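Local coordinates for B-type Cna protein (Enterococcus faecium, PDB 6FWY), which is of unknown function but, as a cell-wall-anchored surface protein with a thioester domain, probably attaches the bacterium covalently to host targets, at residues M37-Q41 / W103-Q107; K183-L189 / N212-L216. All blocks are in the same frame, centred on the assembly; numbering follows the deposited sequence. Where two conformers were deposited one is given.

Contact 1 of 2, residues M37-Q41 / W103-Q107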
loop_
_atom_site.group_PDB
_atom_site.type_symbol
_atom_site.label_atom_id
_atom_site.label_comp_id
_atom_site.label_asym_id
_atom_site.label_seq_id
_atom_site.Cartn_x
_atom_site.Cartn_y
_atom_site.Cartn_z
ATOM N N MET A 37 -7.314 -12.965 25.502
ATOM C CA MET A 37 -7.289 -12.011 24.409
ATOM C C MET A 37 -8.323 -12.420 23.356
ATOM O O MET A 37 -7.993 -13.022 22.335
ATOM C CB MET A 37 -5.886 -11.925 23.831
ATOM C CG MET A 37 -4.872 -11.289 24.773
ATOM S SD MET A 37 -5.240 -9.564 25.100
ATOM C CE MET A 37 -4.217 -9.198 26.482
ATOM N N ILE A 38 -9.572 -12.078 23.649
ATOM C CA ILE A 38 -10.706 -12.415 22.809
ATOM C C ILE A 38 -10.729 -11.400 21.643
ATOM O O ILE A 38 -10.108 -10.323 21.724
ATOM C CB ILE A 38 -12.060 -12.407 23.564
ATOM C CG1 ILE A 38 -12.560 -10.963 23.815
ATOM C CG2 ILE A 38 -11.975 -13.202 24.866
ATOM C CD1 ILE A 38 -13.820 -10.840 24.634
ATOM N N SER A 39 -11.443 -11.766 20.574
ATOM C CA SER A 39 -11.578 -10.887 19.426
ATOM C C SER A 39 -12.777 -11.246 18.561
ATOM O O SER A 39 -13.239 -12.400 18.541
ATOM C CB SER A 39 -10.321 -10.911 18.568
ATOM O OG SER A 39 -10.249 -9.744 17.780
ATOM N N SER A 40 -13.251 -10.222 17.853
ATOM C CA SER A 40 -14.305 -10.353 16.847
ATOM C C SER A 40 -13.752 -9.931 15.492
ATOM O O SER A 40 -13.153 -8.870 15.366
ATOM C CB SER A 40 -15.470 -9.447 17.186
ATOM O OG SER A 40 -16.132 -9.866 18.349
ATOM N N GLN A 41 -13.975 -10.755 14.481
ATOM C CA GLN A 41 -13.505 -10.429 13.140
ATOM C C GLN A 41 -14.420 -9.345 12.523
ATOM O O GLN A 41 -15.655 -9.410 12.624
ATOM C CB GLN A 41 -13.487 -11.681 12.279
ATOM C CG GLN A 41 -12.778 -11.534 10.941
ATOM C CD GLN A 41 -12.894 -12.792 10.105
ATOM O OE1 GLN A 41 -11.943 -13.576 9.987
ATOM N NE2 GLN A 41 -14.075 -13.025 9.585
ATOM N N TRP A 103 -6.742 -16.049 10.803
ATOM C CA TRP A 103 -7.141 -14.696 11.170
ATOM C C TRP A 103 -6.623 -14.286 12.559
ATOM O O TRP A 103 -6.068 -13.196 12.712
ATOM C CB TRP A 103 -8.660 -14.541 11.114
ATOM C CG TRP A 103 -9.163 -13.376 11.925
ATOM C CD1 TRP A 103 -8.985 -12.049 11.673
ATOM C CD2 TRP A 103 -9.902 -13.457 13.134
ATOM N NE1 TRP A 103 -9.574 -11.297 12.653
ATOM C CE2 TRP A 103 -10.146 -12.134 13.567
ATOM C CE3 TRP A 103 -10.368 -14.526 13.914
ATOM C CZ2 TRP A 103 -10.855 -11.842 14.740
ATOM C CZ3 TRP A 103 -11.069 -14.243 15.078
ATOM C CH2 TRP A 103 -11.312 -12.908 15.478
ATOM N N TYR A 104 -6.796 -15.146 13.563
ATOM C CA TYR A 104 -6.366 -14.808 14.927
ATOM C C TYR A 104 -4.856 -14.634 15.024
ATOM O O TYR A 104 -4.364 -13.723 15.710
ATOM C CB TYR A 104 -6.851 -15.850 15.939
ATOM C CG TYR A 104 -6.614 -15.445 17.372
ATOM C CD1 TYR A 104 -7.506 -14.609 18.039
ATOM C CD2 TYR A 104 -5.503 -15.904 18.060
ATOM C CE1 TYR A 104 -7.290 -14.232 19.364
ATOM C CE2 TYR A 104 -5.283 -15.539 19.384
ATOM C CZ TYR A 104 -6.179 -14.706 20.022
ATOM O OH TYR A 104 -5.968 -14.355 21.322
ATOM N N ALA A 105 -4.118 -15.522 14.360
ATOM C CA ALA A 105 -2.655 -15.405 14.241
ATOM C C ALA A 105 -2.259 -14.047 13.711
ATOM O O ALA A 105 -1.328 -13.441 14.216
ATOM C CB ALA A 105 -2.093 -16.485 13.323
ATOM N N THR A 106 -2.987 -13.564 12.715
ATOM C CA THR A 106 -2.708 -12.260 12.143
ATOM C C THR A 106 -3.059 -11.148 13.149
ATOM O O THR A 106 -2.298 -10.203 13.302
ATOM C CB THR A 106 -3.418 -12.064 10.774
ATOM O OG1 THR A 106 -3.242 -13.227 9.960
ATOM C CG2 THR A 106 -2.850 -10.898 10.042
ATOM N N GLN A 107 -4.188 -11.273 13.835
ATOM C CA GLN A 107 -4.580 -10.303 14.870
ATOM C C GLN A 107 -3.551 -10.261 16.019
ATOM O O GLN A 107 -3.305 -9.208 16.605
ATOM C CB GLN A 107 -5.990 -10.624 15.400
ATOM C CG GLN A 107 -6.492 -9.772 16.570
ATOM C CD GLN A 107 -6.511 -8.290 16.243
ATOM O OE1 GLN A 107 -7.366 -7.826 15.509
ATOM N NE2 GLN A 107 -5.560 -7.546 16.789
#
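Inside the thioester domain, helix 99-113 lays Trp-103, Tyr-104 and Gln-107 against strand 32-44, where Met-37, Ser-39 and Gln-41 meet them. Gln-41 carries much of this packing. With CG anti to the backbone N (chi1 -169°) and an extended chain beyond it, its side chain runs over one face of the Trp-103 indole. Gln-41 CG makes a CH-pi contact 3.7 Å from the centroid of the five-membered ring of Trp-103, while Gln-41 CB sits above the plane nearer the rim. The amide stands steeply on the indole, the two planes 79° apart, and Gln-41 OE1 comes within 3.4 Å of Trp-103 CG. NE2 is held by Thr-17 OG1 on strand 11-21. At the indole edge Ser-39 takes over: its carbonyl O approaches Trp-103 CH2 at 3.7 Å, close to the ring plane. Ser-39 OG touches both Trp-103 CZ2 and Gln-107 CG, the latter at 3.9 Å. Gln-107 turns its OE1 to the backbone N of Cys-52; this Cys and Gln fit the sequence pattern of thioester domains, and are probably the pair that forms the thioester, although Gln-107 is modelled with its amide nitrogen in place. At the loop end of 37-41, the Tyr-104 OH donates to Met-37 O at 2.6 Å, reaching a lone pair in the carbonyl plane at a C=O...O angle of 141°.

Contact 2 of 2, residues K183-L189 / N212-L216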
loop_
_atom_site.group_PDB
_atom_site.type_symbol
_atom_site.label_atom_id
_atom_site.label_comp_id
_atom_site.label_asym_id
_atom_site.label_seq_id
_atom_site.Cartn_x
_atom_site.Cartn_y
_atom_site.Cartn_z
ATOM N N LYS A 183 2.590 0.346 -10.314
ATOM C CA LYS A 183 1.179 0.651 -10.042
ATOM C C LYS A 183 0.484 1.053 -11.346
ATOM O O LYS A 183 1.122 1.514 -12.276
ATOM C CB LYS A 183 1.052 1.778 -9.011
ATOM C CG LYS A 183 1.817 1.572 -7.702
ATOM C CD LYS A 183 1.276 0.416 -6.873
ATOM C CE LYS A 183 2.166 0.107 -5.659
ATOM N NZ LYS A 183 2.305 1.265 -4.735
ATOM N N THR A 184 -0.834 0.875 -11.386
ATOM C CA THR A 184 -1.639 1.247 -12.551
ATOM C C THR A 184 -2.105 2.707 -12.413
ATOM O O THR A 184 -2.348 3.205 -11.291
ATOM C CB THR A 184 -2.850 0.291 -12.765
ATOM O OG1 THR A 184 -3.858 0.520 -11.769
ATOM C CG2 THR A 184 -2.427 -1.195 -12.674
ATOM N N GLY A 185 -2.208 3.378 -13.557
ATOM C CA GLY A 185 -2.582 4.785 -13.632
ATOM C C GLY A 185 -2.029 5.427 -14.896
ATOM O O GLY A 185 -1.960 4.781 -15.934
ATOM N N ASN A 186 -1.646 6.699 -14.807
ATOM C CA ASN A 186 -1.037 7.438 -15.931
ATOM C C ASN A 186 -0.110 8.510 -15.385
ATOM O O ASN A 186 0.002 8.664 -14.169
ATOM C CB ASN A 186 -2.117 8.054 -16.868
ATOM C CG ASN A 186 -3.047 9.010 -16.157
ATOM O OD1 ASN A 186 -2.657 9.754 -15.259
ATOM N ND2 ASN A 186 -4.286 9.013 -16.575
ATOM N N ALA A 187 0.553 9.233 -16.277
ATOM C CA ALA A 187 1.424 10.336 -15.893
ATOM C C ALA A 187 1.149 11.587 -16.721
ATOM O O ALA A 187 0.741 11.509 -17.878
ATOM C CB ALA A 187 2.886 9.928 -16.032
ATOM N N LYS A 188 1.384 12.724 -16.080
ATOM C CA LYS A 188 1.244 14.047 -16.668
ATOM C C LYS A 188 2.634 14.630 -16.864
ATOM O O LYS A 188 3.443 14.647 -15.933
ATOM C CB LYS A 188 0.436 14.956 -15.730
ATOM C CG LYS A 188 0.417 16.435 -16.116
ATOM C CD LYS A 188 -0.810 17.177 -15.624
ATOM C CE LYS A 188 -1.089 18.361 -16.527
ATOM N NZ LYS A 188 -1.398 19.556 -15.703
ATOM N N LEU A 189 2.912 15.118 -18.072
ATOM C CA LEU A 189 4.185 15.778 -18.348
ATOM C C LEU A 189 4.137 17.253 -17.971
ATOM O O LEU A 189 3.156 17.926 -18.265
ATOM C CB LEU A 189 4.544 15.611 -19.830
ATOM C CG LEU A 189 4.594 14.170 -20.348
ATOM C CD1 LEU A 189 5.108 14.164 -21.770
ATOM C CD2 LEU A 189 5.509 13.292 -19.470
ATOM N N ASN A 212 -1.163 16.362 -22.639
ATOM C CA ASN A 212 0.096 16.101 -21.896
ATOM C C ASN A 212 0.103 14.838 -21.026
ATOM O O ASN A 212 0.883 14.751 -20.080
ATOM C CB ASN A 212 0.524 17.334 -21.063
ATOM C CG ASN A 212 1.119 18.445 -21.920
ATOM O OD1 ASN A 212 0.538 19.520 -22.013
ATOM N ND2 ASN A 212 2.237 18.174 -22.601
ATOM N N THR A 213 -0.714 13.842 -21.370
ATOM C CA THR A 213 -0.867 12.637 -20.551
ATOM C C THR A 213 -0.311 11.419 -21.288
ATOM O O THR A 213 -0.549 11.260 -22.468
ATOM C CB THR A 213 -2.341 12.443 -20.148
ATOM O OG1 THR A 213 -2.818 13.650 -19.548
ATOM C CG2 THR A 213 -2.508 11.295 -19.136
ATOM N N VAL A 214 0.453 10.588 -20.583
ATOM C CA VAL A 214 1.078 9.384 -21.148
ATOM C C VAL A 214 0.697 8.165 -20.324
ATOM O O VAL A 214 0.299 8.281 -19.154
ATOM C CB VAL A 214 2.620 9.487 -21.247
ATOM C CG1 VAL A 214 3.033 10.654 -22.120
ATOM C CG2 VAL A 214 3.279 9.643 -19.878
ATOM N N LYS A 215 0.823 6.998 -20.937
ATOM C CA LYS A 215 0.558 5.749 -20.254
ATOM C C LYS A 215 1.804 5.283 -19.517
ATOM O O LYS A 215 2.901 5.654 -19.878
ATOM C CB LYS A 215 0.083 4.701 -21.256
ATOM C CG LYS A 215 -1.344 4.958 -21.701
ATOM C CD LYS A 215 -1.619 4.376 -23.080
ATOM C CE LYS A 215 -3.110 4.222 -23.343
ATOM N NZ LYS A 215 -3.636 2.925 -22.798
ATOM N N LEU A 216 1.583 4.484 -18.476
ATOM C CA LEU A 216 2.650 3.809 -17.719
ATOM C C LEU A 216 2.929 2.443 -18.330
ATOM O O LEU A 216 2.014 1.788 -18.823
ATOM C CB LEU A 216 2.232 3.615 -16.264
ATOM C CG LEU A 216 1.810 4.861 -15.510
ATOM C CD1 LEU A 216 1.523 4.525 -14.043
ATOM C CD2 LEU A 216 2.874 5.935 -15.600
#
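Val-214 divides its two methyls between neighbours on the adjacent strand: CG2 packs on Ala-187 CB at 3.9 Å, and CG1 reaches Leu-189 CD1 at 4.1 Å, where the two side chains cross at about a right angle. Leu-216 extends this apolar face. Its CG lies anti to the carbonyl carbon (chi1 -55°), which turns the branch toward 183-187; from there Leu-216 CD1 lies 3.5 Å from Lys-183 O and Leu-216 CD2 4.0 Å from Ala-187 CB. Strands 185-191 and 213-215 form an antiparallel pair, with Ala-187 and Val-214 the hydrogen-bonded couple. Ala-187 N gives to Val-214 O at 3.0 Å, Val-214 N returns the bond to Ala-187 O at 2.9 Å, and Leu-189 N adds a third to Asn-212 O. The face bearing Ala-187, Val-214 and Leu-189 is covered by Phe-159, Ile-161 and Phe-220 of the five-stranded antiparallel sheet. Asn-186 places CG between its backbone N and carbonyl carbon (chi1 59°), crossing the side chain of Thr-213 at a slant. There Thr-213 CG2 meets Asn-186 CG at 3.8 Å, while Thr-213 OG1 bonds to Asn-211 O.

The two contacts lie on opposite sides of the chain's centre, their own centres 40 Å apart and their nearest atoms about 20 Å apart. They come in series along the chain, contact 1 closing before contact 2 opens. Strands 32-44 and 185-191 nevertheless belong to the same branched antiparallel sheet, which is spanned by the long strands 231-250 and 258-277. Contact 1 joins that sheet to helix 99-113 near the probable thioester site; contact 2 adds strand 213-215 beside 185-191, where the sheet faces the five-stranded one. The elongated molecule, of a class with a slipknot topology, thus has a helix-bearing part and an all-strand part linked through continuous strands.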